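Local coordinates for protein putative poly(3-hydroxybutyrate) depolymerase LpqC (Bordetella parapertussis 12822, PDB 3D0K) that is a putative poly(3-hydroxybutyrate) depolymerase that probably hydrolyses ester bonds with a serine nucleophile, as many alpha/beta-hydrolases do, at residues A[168-173]-A[209-214]; A[239-244]-A[261-266]. All blocks are in the same frame, centred on the assembly; numbering follows the deposited sequence.

Interaction 1 (A[168-173]-A[209-214]); sequences AVTAAN and TILAGD
T170 and T209 lie side by side on one face of a parallel strand pair, pointing the same way, with T170 OG1 3.5 Å from T209 CB. In both threonines the hydroxyl stands beside the backbone N and anti to the carbonyl carbon (chi1 -65° in T170), which brings the two OG1 atoms to a shared water; this water also donates to V169 O. The methyl T170 CG2 takes the other direction and meets L211 CB at 3.7 Å, the two side chains crossing obliquely, and the small A172 CB packs against the same L211 CB at 4.1 Å. Helix 273-286 lies on this face, W284 touching T170 and M276 and L283 touching L211. Strands 168-172 and 209-213 are joined through helix 197-205 as a beta-alpha-beta unit of the central sheet of an alpha/beta-hydrolase-like fold. Four backbone bonds hold them in register: T209 N to V169 O, A171 N to T209 O, L211 N to A171 O and N173 N to L211 O. The side chains of the bridge pair A171 and I210 point to the opposite face. Beyond the strand end N173 swings its amide across to the neighbouring strand: G213 N donates to N173 OD1 at 3.0 Å, nearly straight (171°), in the carbonyl plane and on a lone pair. A second water donates to that same OD1 at 2.8 Å and to G213 O, giving the amide oxygen two donors. The N173 side chain also touches D216 and H271, which with S148 are arranged like a catalytic Ser-His-Asp triad.

Interaction 2 (A[239-244]-A[261-266]); sequences ARARHY and WQLQVV
Helix-on-sheet packing joins R242 and Y244 of helix 237-255 to W261, L263 and V265 at the outermost strand of the central sheet. The short helical and strand segments run nearly antiparallel, at 161°, with axes 9.6 Å apart, and no hydrogen bond spans them; aromatic and aliphatic groups and one guanidinium make the contact. Y244 and W261 form an offset stack, the tyrosine ring and the six-membered indole ring having centroids 4.5 Å apart and planes inclined by 24°. The outer rim of the indole slides over one face of the phenol, with W261 CH2 3.4 Å from Y244 CZ and also close to the hydroxyl oxygen. Y244 O meets the indole edge in plane, 3.4 Å from W261 CZ3. At the far end of the indole, NE1 is hydrogen-bonded to L203 O, so that the ring is held by a polar bond as well as by stacking. One turn back along the helix, A241 CB faces L263 CD1 at 4.3 Å, a loose apolar touch. The other leucine methyl, CD2, lies under the R242 guanidinium, against one face and toward its rim, 3.5 Å from NH1. A bend at chi3 (87°) swings this guanidinium back over the strand, where NH2 comes obliquely to V265 CG2 at 3.8 Å. Y177 stacks on Y244 and H155 meets it edge-to-face, enlarging the aromatic cluster. A241 and Y244 also reach A212 and I210 of strand 209-213, whereas Q264 and V266 on the other face of strand 262-266 touch helix 273-286, leaving the edge strand packed between two helices.

From the N terminus, the chain leaves strand 168-172, runs through helix 197-205 and re-enters the sheet as strand 209-213, where interaction 1 closes its loop. The chain then continues by way of helix 228-231 to helix 237-255, and turns back into strand 262-266 to close interaction 2. The two loops follow in series, neither nested nor crossed. Their second strands are neighbours: probable hydrogen bonds link I210 N with Q262 O and V266 N with A212 O, and L211 CD1 packs on Q264 and V266. Interaction 1 therefore ties successive strands within the sheet, while interaction 2 lays a helix along its last strand, nearly antiparallel to it.

Interaction 1 (A[168-173]-A[209-214])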
ATOM      1  N   ALA A 168       7.690  -7.135   3.709  1.00 18.31           N
ATOM      2  CA  ALA A 168       8.229  -6.131   2.778  1.00 18.35           C
ATOM      3  C   ALA A 168       7.104  -5.216   2.393  1.00 16.86           C
ATOM      4  O   ALA A 168       5.942  -5.654   2.300  1.00 17.88           O
ATOM      5  CB  ALA A 168       8.805  -6.803   1.510  1.00 16.51           C
ATOM      6  N   VAL A 169       7.430  -3.940   2.136  1.00 17.14           N
ATOM      7  CA  VAL A 169       6.450  -2.906   1.855  1.00 17.18           C
ATOM      8  C   VAL A 169       7.066  -1.936   0.827  1.00 17.43           C
ATOM      9  O   VAL A 169       8.202  -1.476   0.977  1.00 16.96           O
ATOM     10  CB  VAL A 169       6.038  -2.086   3.117  1.00 17.24           C
ATOM     11  CG1 VAL A 169       5.014  -0.963   2.731  1.00 16.71           C
ATOM     12  CG2 VAL A 169       5.446  -3.045   4.218  1.00 18.64           C
ATOM     13  N   THR A 170       6.303  -1.691  -0.218  1.00 16.36           N
ATOM     14  CA  THR A 170       6.665  -0.760  -1.281  1.00 18.03           C
ATOM     15  C   THR A 170       5.518   0.209  -1.585  1.00 18.38           C
ATOM     16  O   THR A 170       4.387  -0.206  -1.869  1.00 17.21           O
ATOM     17  CB  THR A 170       7.015  -1.522  -2.534  1.00 18.20           C
ATOM     18  OG1 THR A 170       8.186  -2.291  -2.289  1.00 17.43           O
ATOM     19  CG2 THR A 170       7.268  -0.533  -3.716  1.00 17.69           C
ATOM     20  N   ALA A 171       5.833   1.518  -1.577  1.00 17.28           N
ATOM     21  CA  ALA A 171       4.863   2.498  -1.975  1.00 19.50           C
ATOM     22  C   ALA A 171       5.342   3.078  -3.301  1.00 19.45           C
ATOM     23  O   ALA A 171       6.460   3.570  -3.403  1.00 19.00           O
ATOM     24  CB  ALA A 171       4.736   3.612  -0.916  1.00 19.55           C
ATOM     25  N   ALA A 172       4.524   2.954  -4.333  1.00 18.15           N
ATOM     26  CA  ALA A 172       4.975   3.269  -5.656  1.00 17.56           C
ATOM     27  C   ALA A 172       4.270   4.543  -6.181  1.00 17.22           C
ATOM     28  O   ALA A 172       3.037   4.610  -6.175  1.00 16.45           O
ATOM     29  CB  ALA A 172       4.707   2.063  -6.584  1.00 17.26           C
ATOM     30  N   ASN A 173       5.018   5.521  -6.675  1.00 18.00           N
ATOM     31  CA  ASN A 173       4.389   6.778  -7.204  1.00 17.66           C
ATOM     32  C   ASN A 173       3.237   7.359  -6.358  1.00 17.36           C
ATOM     33  O   ASN A 173       2.199   7.689  -6.914  1.00 18.03           O
ATOM     34  CB  ASN A 173       3.878   6.624  -8.683  1.00 17.87           C
ATOM     35  CG  ASN A 173       5.001   6.288  -9.665  1.00 19.76           C
ATOM     36  OD1 ASN A 173       6.164   6.618  -9.413  1.00 16.34           O
ATOM     37  ND2 ASN A 173       4.666   5.545 -10.755  1.00 21.15           N
ATOM     38  N   THR A 209      10.413   0.402   0.719  1.00 20.87           N
ATOM     39  CA  THR A 209      10.885   0.913  -0.583  1.00 20.31           C
ATOM     40  C   THR A 209       9.913   1.999  -1.047  1.00 20.75           C
ATOM     41  O   THR A 209       8.681   1.810  -1.077  1.00 19.39           O
ATOM     42  CB  THR A 209      10.923  -0.198  -1.667  1.00 22.51           C
ATOM     43  OG1 THR A 209      11.740  -1.267  -1.209  1.00 20.32           O
ATOM     44  CG2 THR A 209      11.477   0.308  -2.999  1.00 20.63           C
ATOM     45  N   ILE A 210      10.480   3.131  -1.438  1.00 18.35           N
ATOM     46  CA  ILE A 210       9.741   4.120  -2.160  1.00 19.78           C
ATOM     47  C   ILE A 210      10.091   3.896  -3.597  1.00 19.55           C
ATOM     48  O   ILE A 210      11.265   4.061  -3.981  1.00 19.52           O
ATOM     49  CB  ILE A 210      10.135   5.523  -1.737  1.00 19.65           C
ATOM     50  CG1 ILE A 210       9.865   5.690  -0.217  1.00 20.97           C
ATOM     51  CG2 ILE A 210       9.450   6.556  -2.653  1.00 21.53           C
ATOM     52  CD1 ILE A 210      10.803   6.854   0.375  1.00 24.89           C
ATOM     53  N   LEU A 211       9.103   3.463  -4.402  1.00 18.96           N
ATOM     54  CA  LEU A 211       9.399   3.104  -5.796  1.00 17.38           C
ATOM     55  C   LEU A 211       8.879   4.228  -6.691  1.00 19.71           C
ATOM     56  O   LEU A 211       7.655   4.497  -6.721  1.00 19.92           O
ATOM     57  CB  LEU A 211       8.756   1.797  -6.185  1.00 17.78           C
ATOM     58  CG  LEU A 211       9.153   1.043  -7.444  1.00 16.21           C
ATOM     59  CD1 LEU A 211      10.653   0.602  -7.456  1.00 18.91           C
ATOM     60  CD2 LEU A 211       8.272  -0.237  -7.615  1.00 18.55           C
ATOM     61  N   ALA A 212       9.800   4.878  -7.386  1.00 19.14           N
ATOM     62  CA  ALA A 212       9.470   6.128  -8.105  1.00 19.24           C
ATOM     63  C   ALA A 212       9.858   6.043  -9.591  1.00 19.02           C
ATOM     64  O   ALA A 212      11.033   5.890  -9.915  1.00 19.10           O
ATOM     65  CB  ALA A 212      10.133   7.340  -7.403  1.00 19.02           C
ATOM     66  N   GLY A 213       8.877   6.160 -10.492  1.00 18.77           N
ATOM     67  CA  GLY A 213       9.170   6.191 -11.929  1.00 18.41           C
ATOM     68  C   GLY A 213       9.733   7.542 -12.269  1.00 18.82           C
ATOM     69  O   GLY A 213       9.177   8.583 -11.865  1.00 18.26           O
ATOM     70  N   ASP A 214      10.856   7.571 -12.991  1.00 19.99           N
ATOM     71  CA  ASP A 214      11.489   8.855 -13.304  1.00 20.40           C
ATOM     72  C   ASP A 214      10.851   9.624 -14.456  1.00 21.36           C
ATOM     73  O   ASP A 214      11.258  10.747 -14.776  1.00 21.92           O
ATOM     74  CB  ASP A 214      13.017   8.730 -13.436  1.00 20.94           C
ATOM     75  CG  ASP A 214      13.475   8.039 -14.725  1.00 24.30           C
ATOM     76  OD1 ASP A 214      12.653   7.773 -15.645  1.00 24.59           O
ATOM     77  OD2 ASP A 214      14.705   7.775 -14.809  1.00 26.87           O
TER
HETATM   78  O   HOH W   1      10.190  -3.475  -0.344  1.00 16.47           O
HETATM   79  O   HOH W   2       7.665   8.949  -9.257  1.00 31.00           O

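Interaction 2 (A[239-244]-A[261-266])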
ATOM      1  N   ALA A 239       9.495  14.205  -8.124  1.00 16.77           N
ATOM      2  CA  ALA A 239      10.096  15.154  -7.149  1.00 15.80           C
ATOM      3  C   ALA A 239       9.615  14.889  -5.722  1.00 16.49           C
ATOM      4  O   ALA A 239      10.403  14.973  -4.781  1.00 15.35           O
ATOM      5  CB  ALA A 239       9.807  16.598  -7.507  1.00 17.26           C
ATOM      6  N   ARG A 240       8.316  14.612  -5.563  1.00 15.15           N
ATOM      7  CA  ARG A 240       7.779  14.423  -4.232  1.00 16.51           C
ATOM      8  C   ARG A 240       8.357  13.201  -3.552  1.00 16.05           C
ATOM      9  O   ARG A 240       8.544  13.200  -2.309  1.00 15.82           O
ATOM     10  CB  ARG A 240       6.252  14.340  -4.260  1.00 17.09           C
ATOM     11  CG  ARG A 240       5.674  15.606  -4.782  1.00 16.19           C
ATOM     12  CD  ARG A 240       4.137  15.642  -4.805  1.00 17.75           C
ATOM     13  NE  ARG A 240       3.728  16.900  -5.432  1.00 19.15           N
ATOM     14  CZ  ARG A 240       2.493  17.185  -5.846  1.00 23.41           C
ATOM     15  NH1 ARG A 240       1.521  16.299  -5.715  1.00 24.38           N
ATOM     16  NH2 ARG A 240       2.229  18.347  -6.430  1.00 19.56           N
ATOM     17  N   ALA A 241       8.600  12.151  -4.338  1.00 15.23           N
ATOM     18  CA  ALA A 241       9.222  10.916  -3.828  1.00 15.23           C
ATOM     19  C   ALA A 241      10.609  11.221  -3.225  1.00 16.48           C
ATOM     20  O   ALA A 241      10.931  10.822  -2.107  1.00 15.88           O
ATOM     21  CB  ALA A 241       9.341   9.859  -4.970  1.00 14.49           C
ATOM     22  N   ARG A 242      11.401  12.033  -3.917  1.00 17.42           N
ATOM     23  CA  ARG A 242      12.736  12.410  -3.429  1.00 17.96           C
ATOM     24  C   ARG A 242      12.642  13.284  -2.178  1.00 17.96           C
ATOM     25  O   ARG A 242      13.449  13.166  -1.255  1.00 18.74           O
ATOM     26  CB  ARG A 242      13.513  13.207  -4.498  1.00 19.03           C
ATOM     27  CG  ARG A 242      13.656  12.516  -5.854  1.00 25.93           C
ATOM     28  CD  ARG A 242      15.000  12.996  -6.546  1.00 32.12           C
ATOM     29  NE  ARG A 242      16.047  12.093  -6.054  1.00 41.41           N
ATOM     30  CZ  ARG A 242      16.582  11.073  -6.732  1.00 43.97           C
ATOM     31  NH1 ARG A 242      17.496  10.305  -6.141  1.00 45.39           N
ATOM     32  NH2 ARG A 242      16.238  10.825  -7.999  1.00 43.97           N
ATOM     33  N   HIS A 243      11.647  14.151  -2.159  1.00 19.03           N
ATOM     34  CA  HIS A 243      11.393  15.052  -1.038  1.00 18.00           C
ATOM     35  C   HIS A 243      11.070  14.194   0.201  1.00 18.28           C
ATOM     36  O   HIS A 243      11.617  14.459   1.273  1.00 17.71           O
ATOM     37  CB  HIS A 243      10.246  15.986  -1.399  1.00 18.68           C
ATOM     38  CG  HIS A 243       9.947  17.044  -0.379  1.00 20.80           C
ATOM     39  ND1 HIS A 243       9.112  16.821   0.697  1.00 26.62           N
ATOM     40  CD2 HIS A 243      10.336  18.336  -0.287  1.00 21.31           C
ATOM     41  CE1 HIS A 243       9.010  17.932   1.419  1.00 24.45           C
ATOM     42  NE2 HIS A 243       9.745  18.867   0.846  1.00 24.47           N
ATOM     43  N   TYR A 244      10.190  13.201   0.054  1.00 16.84           N
ATOM     44  CA  TYR A 244       9.801  12.332   1.182  1.00 17.71           C
ATOM     45  C   TYR A 244      10.990  11.570   1.760  1.00 16.56           C
ATOM     46  O   TYR A 244      11.211  11.540   2.991  1.00 15.44           O
ATOM     47  CB  TYR A 244       8.707  11.345   0.726  1.00 17.83           C
ATOM     48  CG  TYR A 244       8.179  10.425   1.792  1.00 18.68           C
ATOM     49  CD1 TYR A 244       7.518  10.916   2.950  1.00 17.02           C
ATOM     50  CD2 TYR A 244       8.254   9.027   1.599  1.00 17.58           C
ATOM     51  CE1 TYR A 244       6.995   9.999   3.919  1.00 17.57           C
ATOM     52  CE2 TYR A 244       7.705   8.160   2.518  1.00 19.89           C
ATOM     53  CZ  TYR A 244       7.087   8.662   3.668  1.00 18.43           C
ATOM     54  OH  TYR A 244       6.540   7.751   4.560  1.00 19.48           O
ATOM     55  N   TRP A 261      14.625   3.256   5.118  1.00 19.94           N
ATOM     56  CA  TRP A 261      13.963   3.451   3.802  1.00 20.08           C
ATOM     57  C   TRP A 261      14.949   3.345   2.658  1.00 21.16           C
ATOM     58  O   TRP A 261      16.126   3.628   2.824  1.00 20.21           O
ATOM     59  CB  TRP A 261      13.239   4.785   3.700  1.00 20.32           C
ATOM     60  CG  TRP A 261      12.222   5.080   4.734  1.00 18.61           C
ATOM     61  CD1 TRP A 261      11.725   4.237   5.755  1.00 19.16           C
ATOM     62  CD2 TRP A 261      11.510   6.304   4.849  1.00 18.87           C
ATOM     63  NE1 TRP A 261      10.771   4.921   6.477  1.00 18.89           N
ATOM     64  CE2 TRP A 261      10.606   6.173   5.934  1.00 18.42           C
ATOM     65  CE3 TRP A 261      11.541   7.516   4.113  1.00 15.98           C
ATOM     66  CZ2 TRP A 261       9.766   7.221   6.350  1.00 19.31           C
ATOM     67  CZ3 TRP A 261      10.672   8.559   4.498  1.00 18.48           C
ATOM     68  CH2 TRP A 261       9.813   8.414   5.618  1.00 17.66           C
ATOM     69  N   GLN A 262      14.458   2.902   1.494  1.00 21.21           N
ATOM     70  CA  GLN A 262      15.242   2.900   0.286  1.00 22.58           C
ATOM     71  C   GLN A 262      14.414   3.586  -0.778  1.00 21.49           C
ATOM     72  O   GLN A 262      13.223   3.277  -0.940  1.00 22.13           O
ATOM     73  CB  GLN A 262      15.541   1.460  -0.153  1.00 24.64           C
ATOM     74  CG  GLN A 262      15.992   0.547   1.010  1.00 30.82           C
ATOM     75  CD  GLN A 262      17.513   0.375   1.124  1.00 41.93           C
ATOM     76  OE1 GLN A 262      18.007  -0.767   1.190  1.00 46.16           O
ATOM     77  NE2 GLN A 262      18.264   1.485   1.127  1.00 43.61           N
ATOM     78  N   LEU A 263      15.049   4.497  -1.495  1.00 21.05           N
ATOM     79  CA  LEU A 263      14.481   5.132  -2.671  1.00 20.61           C
ATOM     80  C   LEU A 263      14.927   4.385  -3.934  1.00 20.55           C
ATOM     81  O   LEU A 263      16.122   4.333  -4.258  1.00 20.41           O
ATOM     82  CB  LEU A 263      14.887   6.615  -2.734  1.00 20.83           C
ATOM     83  CG  LEU A 263      14.365   7.358  -3.988  1.00 22.06           C
ATOM     84  CD1 LEU A 263      12.815   7.477  -3.976  1.00 22.57           C
ATOM     85  CD2 LEU A 263      14.975   8.768  -4.186  1.00 23.48           C
ATOM     86  N   GLN A 264      13.990   3.796  -4.651  1.00 18.82           N
ATOM     87  CA  GLN A 264      14.368   3.037  -5.845  1.00 18.63           C
ATOM     88  C   GLN A 264      13.776   3.712  -7.068  1.00 19.54           C
ATOM     89  O   GLN A 264      12.570   3.702  -7.253  1.00 19.80           O
ATOM     90  CB  GLN A 264      13.868   1.574  -5.711  1.00 20.21           C
ATOM     91  CG  GLN A 264      14.071   0.775  -6.998  1.00 20.79           C
ATOM     92  CD  GLN A 264      15.535   0.544  -7.303  1.00 29.50           C
ATOM     93  OE1 GLN A 264      16.103   1.100  -8.271  1.00 30.55           O
ATOM     94  NE2 GLN A 264      16.164  -0.289  -6.490  1.00 26.31           N
ATOM     95  N   VAL A 265      14.605   4.373  -7.882  1.00 19.61           N
ATOM     96  CA  VAL A 265      14.098   5.024  -9.064  1.00 20.63           C
ATOM     97  C   VAL A 265      13.935   3.989 -10.159  1.00 20.82           C
ATOM     98  O   VAL A 265      14.828   3.176 -10.381  1.00 22.57           O
ATOM     99  CB  VAL A 265      15.077   6.113  -9.525  1.00 21.71           C
ATOM    100  CG1 VAL A 265      14.558   6.809 -10.793  1.00 23.25           C
ATOM    101  CG2 VAL A 265      15.277   7.119  -8.356  1.00 21.92           C
ATOM    102  N   VAL A 266      12.812   4.016 -10.853  1.00 20.46           N
ATOM    103  CA  VAL A 266      12.606   3.172 -12.034  1.00 20.22           C
ATOM    104  C   VAL A 266      12.844   3.976 -13.345  1.00 21.43           C
ATOM    105  O   VAL A 266      12.051   4.843 -13.705  1.00 20.28           O
ATOM    106  CB  VAL A 266      11.209   2.516 -12.016  1.00 20.32           C
ATOM    107  CG1 VAL A 266      11.089   1.470 -13.123  1.00 20.02           C
ATOM    108  CG2 VAL A 266      10.934   1.845 -10.685  1.00 18.73           C
TER